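Local atomic coordinates of putative TIM-barrel metal-dependent hydrolase (Mycobacterium avium subsp. paratuberculosis S397, PDB entry 4DZI), a protein that is probably a metal-dependent hydrolase of the amidohydrolase superfamily, holding a pair of metal ions, here cadmium, in a TIM-barrel active site. Residues Pro285-Val299 against Asn328-Leu342. Residues are numbered along the deposited sequence; the frame is centred on the assembly and turned at random. Where two conformers were deposited one is given.
Sequences PKLKAVSIENGSYFV and NVWIAPYYEDDLPEL. With CD (cadmium ion), chain Q; CD (cadmium ion), chain P.
With chi1 at 63°, S296 sets OG between its own backbone N and carbonyl carbon, and D337, its CG anti to the carbonyl carbon (chi1 -66°), turns its carboxylate to meet it. S296 OG donates to D337 OD2 at 2.7 Å from above the carboxylate plane, while S296 N reaches the same oxygen on its syn side, somewhat out of that plane, in a clearly bent bond (133°). Y334 N, from within the type I turn Y334-D337, is the third donor to OD2. The methyls of L342 close over S296, L342 CD2 lying 3.4 Å from S296 OG.

Beside this cluster of bonds, in the conformer given, G295 CA lies over one face of the Y334 ring in a CH-pi contact, 3.6 Å from the ring centroid. I331 CD1 nears F298 CZ.

The segments carrying G295, S296 and Y334-D337 follow parallel strands 289-292 and 329-331, neighbours in the barrel sheet, joined by backbone bonds from A289 N to N328 O through A332 N to S291 O. At the opposite end, where helix 321-328 passes into strand 329-331, N328 ND2 donates almost straight to L287 O (2.8 Å) and, less directly, to P285 O. K288 CG packs obliquely against W330 CZ3.

Just beyond its strand, E293 bridges the two cadmium ions: OE2 binds both, and E293 OE1 also binds one cadmium ion at 2.4 Å. D356 shares both metals with it. The three-donor grip on D337 would probably stabilise its negative charge, and ties the loop after this metal ligand to the neighbouring strand's loop.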
loop_
_atom_site.group_PDB
_atom_site.type_symbol
_atom_site.label_atom_id
_atom_site.label_comp_id
_atom_site.label_asym_id
_atom_site.label_seq_id
_atom_site.Cartn_x
_atom_site.Cartn_y
_atom_site.Cartn_z
ATOM N N PRO C 285 -24.751 10.687 5.156
ATOM C CA PRO C 285 -24.577 9.903 6.379
ATOM C C PRO C 285 -25.403 8.628 6.402
ATOM O O PRO C 285 -25.084 7.721 7.150
ATOM C CB PRO C 285 -25.020 10.863 7.499
ATOM C CG PRO C 285 -25.812 11.926 6.801
ATOM C CD PRO C 285 -25.259 12.049 5.415
ATOM N N LYS C 286 -26.438 8.556 5.562
ATOM C CA LYS C 286 -27.249 7.322 5.462
ATOM C C LYS C 286 -26.641 6.269 4.524
ATOM O O LYS C 286 -27.131 5.135 4.497
ATOM C CB LYS C 286 -28.700 7.616 5.013
ATOM C CG LYS C 286 -29.482 8.587 5.895
ATOM C CD LYS C 286 -30.964 8.477 5.559
ATOM C CE LYS C 286 -31.707 9.790 5.737
ATOM N NZ LYS C 286 -31.781 10.166 7.170
ATOM N N LEU C 287 -25.626 6.648 3.739
ATOM C CA LEU C 287 -25.025 5.733 2.744
ATOM C C LEU C 287 -24.382 4.546 3.436
ATOM O O LEU C 287 -23.629 4.711 4.397
ATOM C CB LEU C 287 -23.992 6.445 1.883
ATOM C CG LEU C 287 -23.411 5.593 0.739
ATOM C CD1 LEU C 287 -24.466 5.316 -0.341
ATOM C CD2 LEU C 287 -22.248 6.342 0.081
ATOM N N LYS C 288 -24.714 3.335 2.969
ATOM C CA LYS C 288 -24.149 2.110 3.503
ATOM C C LYS C 288 -23.184 1.544 2.478
ATOM O O LYS C 288 -23.409 1.647 1.273
ATOM C CB LYS C 288 -25.255 1.109 3.835
ATOM C CG LYS C 288 -26.190 1.599 4.948
ATOM C CD LYS C 288 -27.388 0.656 5.090
ATOM C CE LYS C 288 -28.317 0.899 3.904
ATOM N NZ LYS C 288 -29.295 -0.207 3.659
ATOM N N ALA C 289 -22.065 1.017 2.962
ATOM C CA ALA C 289 -21.112 0.385 2.067
ATOM C C ALA C 289 -20.709 -0.978 2.589
ATOM O O ALA C 289 -20.718 -1.255 3.809
ATOM C CB ALA C 289 -19.868 1.258 1.911
ATOM N N VAL C 290 -20.311 -1.854 1.675
ATOM C CA VAL C 290 -19.898 -3.197 2.102
ATOM C C VAL C 290 -18.678 -3.604 1.284
ATOM O O VAL C 290 -18.645 -3.429 0.078
ATOM C CB VAL C 290 -21.023 -4.286 1.982
ATOM C CG1 VAL C 290 -21.587 -4.361 0.554
ATOM C CG2 VAL C 290 -20.505 -5.665 2.441
ATOM N N SER C 291 -17.682 -4.178 1.974
ATOM C CA SER C 291 -16.467 -4.709 1.334
ATOM C C SER C 291 -16.594 -6.214 1.192
ATOM O O SER C 291 -16.831 -6.905 2.189
ATOM C CB SER C 291 -15.254 -4.355 2.218
ATOM O OG SER C 291 -14.104 -5.079 1.795
ATOM N N ILE C 292 -16.491 -6.715 -0.039
ATOM C CA ILE C 292 -16.632 -8.158 -0.288
ATOM C C ILE C 292 -15.377 -8.735 -0.965
ATOM O O ILE C 292 -14.916 -8.212 -1.985
ATOM C CB ILE C 292 -17.875 -8.418 -1.185
ATOM C CG1 ILE C 292 -19.105 -7.651 -0.649
ATOM C CG2 ILE C 292 -18.142 -9.923 -1.313
ATOM C CD1 ILE C 292 -20.352 -7.773 -1.519
ATOM N N GLU C 293 -14.862 -9.820 -0.394
ATOM C CA GLU C 293 -13.674 -10.533 -0.917
ATOM C C GLU C 293 -12.425 -9.681 -0.943
ATOM O O GLU C 293 -11.520 -9.925 -1.740
ATOM C CB GLU C 293 -13.919 -11.204 -2.303
ATOM C CG GLU C 293 -13.027 -12.458 -2.465
ATOM C CD GLU C 293 -13.140 -13.201 -3.777
ATOM O OE1 GLU C 293 -12.157 -13.867 -4.144
ATOM O OE2 GLU C 293 -14.191 -13.110 -4.447
ATOM N N ASN C 294 -12.357 -8.719 -0.034
ATOM C CA ASN C 294 -11.128 -7.922 0.057
ATOM C C ASN C 294 -10.340 -8.191 1.345
ATOM O O ASN C 294 -9.303 -7.527 1.581
ATOM C CB ASN C 294 -11.528 -6.455 0.004
ATOM C CG ASN C 294 -12.307 -6.123 -1.262
ATOM O OD1 ASN C 294 -11.885 -6.475 -2.354
ATOM N ND2 ASN C 294 -13.466 -5.475 -1.098
ATOM N N GLY C 295 -10.818 -9.129 2.185
ATOM C CA GLY C 295 -10.248 -9.390 3.535
ATOM C C GLY C 295 -10.707 -8.305 4.509
ATOM O O GLY C 295 -11.411 -7.389 4.128
ATOM N N SER C 296 -10.228 -8.373 5.750
ATOM C CA SER C 296 -10.531 -7.349 6.731
ATOM C C SER C 296 -9.232 -6.832 7.314
ATOM O O SER C 296 -9.261 -5.937 8.129
ATOM C CB SER C 296 -11.419 -7.898 7.876
ATOM O OG SER C 296 -10.767 -8.918 8.634
ATOM N N TYR C 297 -8.098 -7.369 6.860
ATOM C CA TYR C 297 -6.820 -6.890 7.422
ATOM C C TYR C 297 -6.580 -5.423 7.135
ATOM O O TYR C 297 -5.821 -4.768 7.852
ATOM C CB TYR C 297 -5.712 -7.676 6.758
ATOM C CG TYR C 297 -4.345 -7.573 7.372
ATOM C CD1 TYR C 297 -4.120 -7.978 8.652
ATOM C CD2 TYR C 297 -3.271 -7.117 6.611
ATOM C CE1 TYR C 297 -2.847 -7.930 9.209
ATOM C CE2 TYR C 297 -2.006 -7.062 7.148
ATOM C CZ TYR C 297 -1.802 -7.472 8.443
ATOM O OH TYR C 297 -0.521 -7.449 8.962
ATOM N N PHE C 298 -7.182 -4.886 6.082
ATOM C CA PHE C 298 -7.001 -3.477 5.779
ATOM C C PHE C 298 -7.463 -2.514 6.890
ATOM O O PHE C 298 -6.981 -1.372 6.992
ATOM C CB PHE C 298 -7.677 -3.070 4.454
ATOM C CG PHE C 298 -9.184 -2.939 4.540
ATOM C CD1 PHE C 298 -9.776 -1.709 4.841
ATOM C CD2 PHE C 298 -10.001 -4.012 4.236
ATOM C CE1 PHE C 298 -11.157 -1.555 4.926
ATOM C CE2 PHE C 298 -11.379 -3.863 4.298
ATOM C CZ PHE C 298 -11.958 -2.636 4.631
ATOM N N VAL C 299 -8.417 -2.940 7.713
ATOM C CA VAL C 299 -9.065 -2.038 8.656
ATOM C C VAL C 299 -8.086 -1.398 9.630
ATOM O O VAL C 299 -8.135 -0.211 9.896
ATOM C CB VAL C 299 -10.137 -2.799 9.463
ATOM C CG1 VAL C 299 -10.830 -1.881 10.458
ATOM C CG2 VAL C 299 -11.152 -3.405 8.512
ATOM N N ASN C 328 -20.836 3.127 8.957
ATOM C CA ASN C 328 -21.381 3.032 7.611
ATOM C C ASN C 328 -20.915 1.843 6.778
ATOM O O ASN C 328 -21.393 1.676 5.667
ATOM C CB ASN C 328 -21.102 4.313 6.838
ATOM C CG ASN C 328 -21.812 5.507 7.436
ATOM O OD1 ASN C 328 -21.433 5.987 8.515
ATOM N ND2 ASN C 328 -22.843 6.000 6.742
ATOM N N VAL C 329 -19.952 1.069 7.288
ATOM C CA VAL C 329 -19.266 0.055 6.470
ATOM C C VAL C 329 -19.366 -1.327 7.115
ATOM O O VAL C 329 -19.038 -1.543 8.283
ATOM C CB VAL C 329 -17.778 0.411 6.224
ATOM C CG1 VAL C 329 -17.062 -0.627 5.341
ATOM C CG2 VAL C 329 -17.669 1.823 5.626
ATOM N N TRP C 330 -19.830 -2.289 6.313
ATOM C CA TRP C 330 -19.819 -3.673 6.681
ATOM C C TRP C 330 -18.700 -4.371 5.945
ATOM O O TRP C 330 -18.375 -4.023 4.825
ATOM C CB TRP C 330 -21.155 -4.299 6.236
ATOM C CG TRP C 330 -22.359 -4.032 7.121
ATOM C CD1 TRP C 330 -23.011 -4.930 7.962
ATOM C CD2 TRP C 330 -23.140 -2.798 7.208
ATOM N NE1 TRP C 330 -24.081 -4.330 8.561
ATOM C CE2 TRP C 330 -24.207 -3.055 8.154
ATOM C CE3 TRP C 330 -23.035 -1.539 6.636
ATOM C CZ2 TRP C 330 -25.144 -2.078 8.492
ATOM C CZ3 TRP C 330 -23.964 -0.563 6.989
ATOM C CH2 TRP C 330 -25.010 -0.837 7.887
ATOM N N ILE C 331 -18.161 -5.409 6.555
ATOM C CA ILE C 331 -17.009 -6.112 5.981
ATOM C C ILE C 331 -17.185 -7.628 6.000
ATOM O O ILE C 331 -17.421 -8.223 7.062
ATOM C CB ILE C 331 -15.747 -5.759 6.775
ATOM C CG1 ILE C 331 -15.464 -4.259 6.638
ATOM C CG2 ILE C 331 -14.566 -6.577 6.242
ATOM C CD1 ILE C 331 -14.346 -3.789 7.541
ATOM N N ALA C 332 -17.072 -8.263 4.827
ATOM C CA ALA C 332 -16.946 -9.721 4.764
ATOM C C ALA C 332 -15.465 -10.079 4.868
ATOM O O ALA C 332 -14.710 -9.839 3.926
ATOM C CB ALA C 332 -17.494 -10.255 3.430
ATOM N N PRO C 333 -15.041 -10.647 5.990
ATOM C CA PRO C 333 -13.613 -10.951 6.151
ATOM C C PRO C 333 -13.177 -12.198 5.379
ATOM O O PRO C 333 -14.002 -13.008 4.895
ATOM C CB PRO C 333 -13.499 -11.237 7.657
ATOM C CG PRO C 333 -14.853 -11.895 7.971
ATOM C CD PRO C 333 -15.816 -11.014 7.191
ATOM N N TYR C 334 -11.863 -12.383 5.271
ATOM C CA TYR C 334 -11.356 -13.664 4.788
ATOM C C TYR C 334 -11.452 -14.677 5.944
ATOM O O TYR C 334 -11.434 -14.307 7.130
ATOM C CB TYR C 334 -9.898 -13.554 4.242
ATOM C CG TYR C 334 -9.711 -12.907 2.857
ATOM C CD1 TYR C 334 -10.656 -13.055 1.838
ATOM C CD2 TYR C 334 -8.545 -12.185 2.549
ATOM C CE1 TYR C 334 -10.461 -12.479 0.579
ATOM C CE2 TYR C 334 -8.353 -11.612 1.296
ATOM C CZ TYR C 334 -9.312 -11.746 0.304
ATOM O OH TYR C 334 -9.120 -11.157 -0.973
ATOM N N TYR C 335 -11.569 -15.960 5.586
ATOM C CA TYR C 335 -11.794 -17.045 6.574
ATOM C C TYR C 335 -10.744 -17.131 7.663
ATOM O O TYR C 335 -11.059 -17.545 8.774
ATOM C CB TYR C 335 -11.922 -18.410 5.876
ATOM C CG TYR C 335 -12.526 -18.246 4.520
ATOM C CD1 TYR C 335 -13.763 -17.617 4.372
ATOM C CD2 TYR C 335 -11.845 -18.643 3.378
ATOM C CE1 TYR C 335 -14.322 -17.427 3.124
ATOM C CE2 TYR C 335 -12.390 -18.447 2.124
ATOM C CZ TYR C 335 -13.625 -17.844 2.000
ATOM O OH TYR C 335 -14.169 -17.650 0.751
ATOM N N GLU C 336 -9.508 -16.742 7.349
ATOM C CA GLU C 336 -8.379 -16.858 8.287
ATOM C C GLU C 336 -8.130 -15.627 9.130
ATOM O O GLU C 336 -7.288 -15.624 10.015
ATOM C CB GLU C 336 -7.093 -17.237 7.531
ATOM C CG GLU C 336 -7.033 -18.688 7.080
ATOM C CD GLU C 336 -6.955 -19.669 8.244
ATOM O OE1 GLU C 336 -7.814 -20.568 8.308
ATOM O OE2 GLU C 336 -6.046 -19.547 9.098
ATOM N N ASP C 337 -8.883 -14.568 8.867
ATOM C CA ASP C 337 -8.757 -13.356 9.647
ATOM C C ASP C 337 -9.062 -13.579 11.143
ATOM O O ASP C 337 -9.842 -14.458 11.520
ATOM C CB ASP C 337 -9.681 -12.271 9.072
ATOM C CG ASP C 337 -9.278 -11.809 7.692
ATOM O OD1 ASP C 337 -8.195 -12.195 7.176
ATOM O OD2 ASP C 337 -10.049 -11.017 7.097
ATOM N N ASP C 338 -8.434 -12.780 11.991
ATOM C CA ASP C 338 -8.711 -12.825 13.427
ATOM C C ASP C 338 -10.089 -12.181 13.706
ATOM O O ASP C 338 -10.228 -10.939 13.825
ATOM C CB ASP C 338 -7.588 -12.086 14.152
ATOM C CG ASP C 338 -7.704 -12.162 15.667
ATOM O OD1 ASP C 338 -8.792 -12.458 16.192
ATOM O OD2 ASP C 338 -6.690 -11.909 16.336
ATOM N N LEU C 339 -11.131 -13.015 13.782
ATOM C CA LEU C 339 -12.505 -12.491 13.839
ATOM C C LEU C 339 -12.906 -11.869 15.188
ATOM O O LEU C 339 -13.552 -10.818 15.225
ATOM C CB LEU C 339 -13.515 -13.544 13.346
ATOM C CG LEU C 339 -13.219 -13.996 11.906
ATOM C CD1 LEU C 339 -14.220 -15.059 11.474
ATOM C CD2 LEU C 339 -13.216 -12.834 10.917
ATOM N N PRO C 340 -12.495 -12.491 16.306
ATOM C CA PRO C 340 -12.637 -11.833 17.605
ATOM C C PRO C 340 -11.999 -10.446 17.604
ATOM O O PRO C 340 -12.588 -9.480 18.080
ATOM C CB PRO C 340 -11.893 -12.782 18.558
ATOM C CG PRO C 340 -12.051 -14.122 17.921
ATOM C CD PRO C 340 -11.965 -13.861 16.435
ATOM N N GLU C 341 -10.794 -10.327 17.069
ATOM C CA GLU C 341 -10.150 -9.017 17.037
ATOM C C GLU C 341 -10.914 -8.065 16.140
ATOM O O GLU C 341 -11.116 -6.911 16.480
ATOM C CB GLU C 341 -8.688 -9.131 16.568
ATOM C CG GLU C 341 -8.010 -7.793 16.321
ATOM C CD GLU C 341 -7.718 -7.022 17.603
ATOM O OE1 GLU C 341 -7.641 -7.657 18.677
ATOM O OE2 GLU C 341 -7.557 -5.779 17.538
ATOM N N LEU C 342 -11.345 -8.546 14.968
ATOM C CA LEU C 342 -12.097 -7.681 14.072
ATOM C C LEU C 342 -13.334 -7.145 14.797
ATOM O O LEU C 342 -13.686 -5.986 14.647
ATOM C CB LEU C 342 -12.528 -8.460 12.791
ATOM C CG LEU C 342 -13.237 -7.634 11.703
ATOM C CD1 LEU C 342 -12.394 -6.454 11.221
ATOM C CD2 LEU C 342 -13.620 -8.531 10.526
HETATM CD CD CD Q . -16.390 -13.114 -4.313
HETATM CD CD CD P . -13.453 -15.134 -5.686
HETATM O O HOH W 1 -13.752 -7.607 2.449
HETATM O O HOH W 2 -9.607 -13.705 -3.196
HETATM O O HOH W 3 -12.967 -10.979 2.174
HETATM O O HOH W 4 -7.709 -10.040 5.421
HETATM O O HOH W 5 -12.902 -13.400 -7.378
#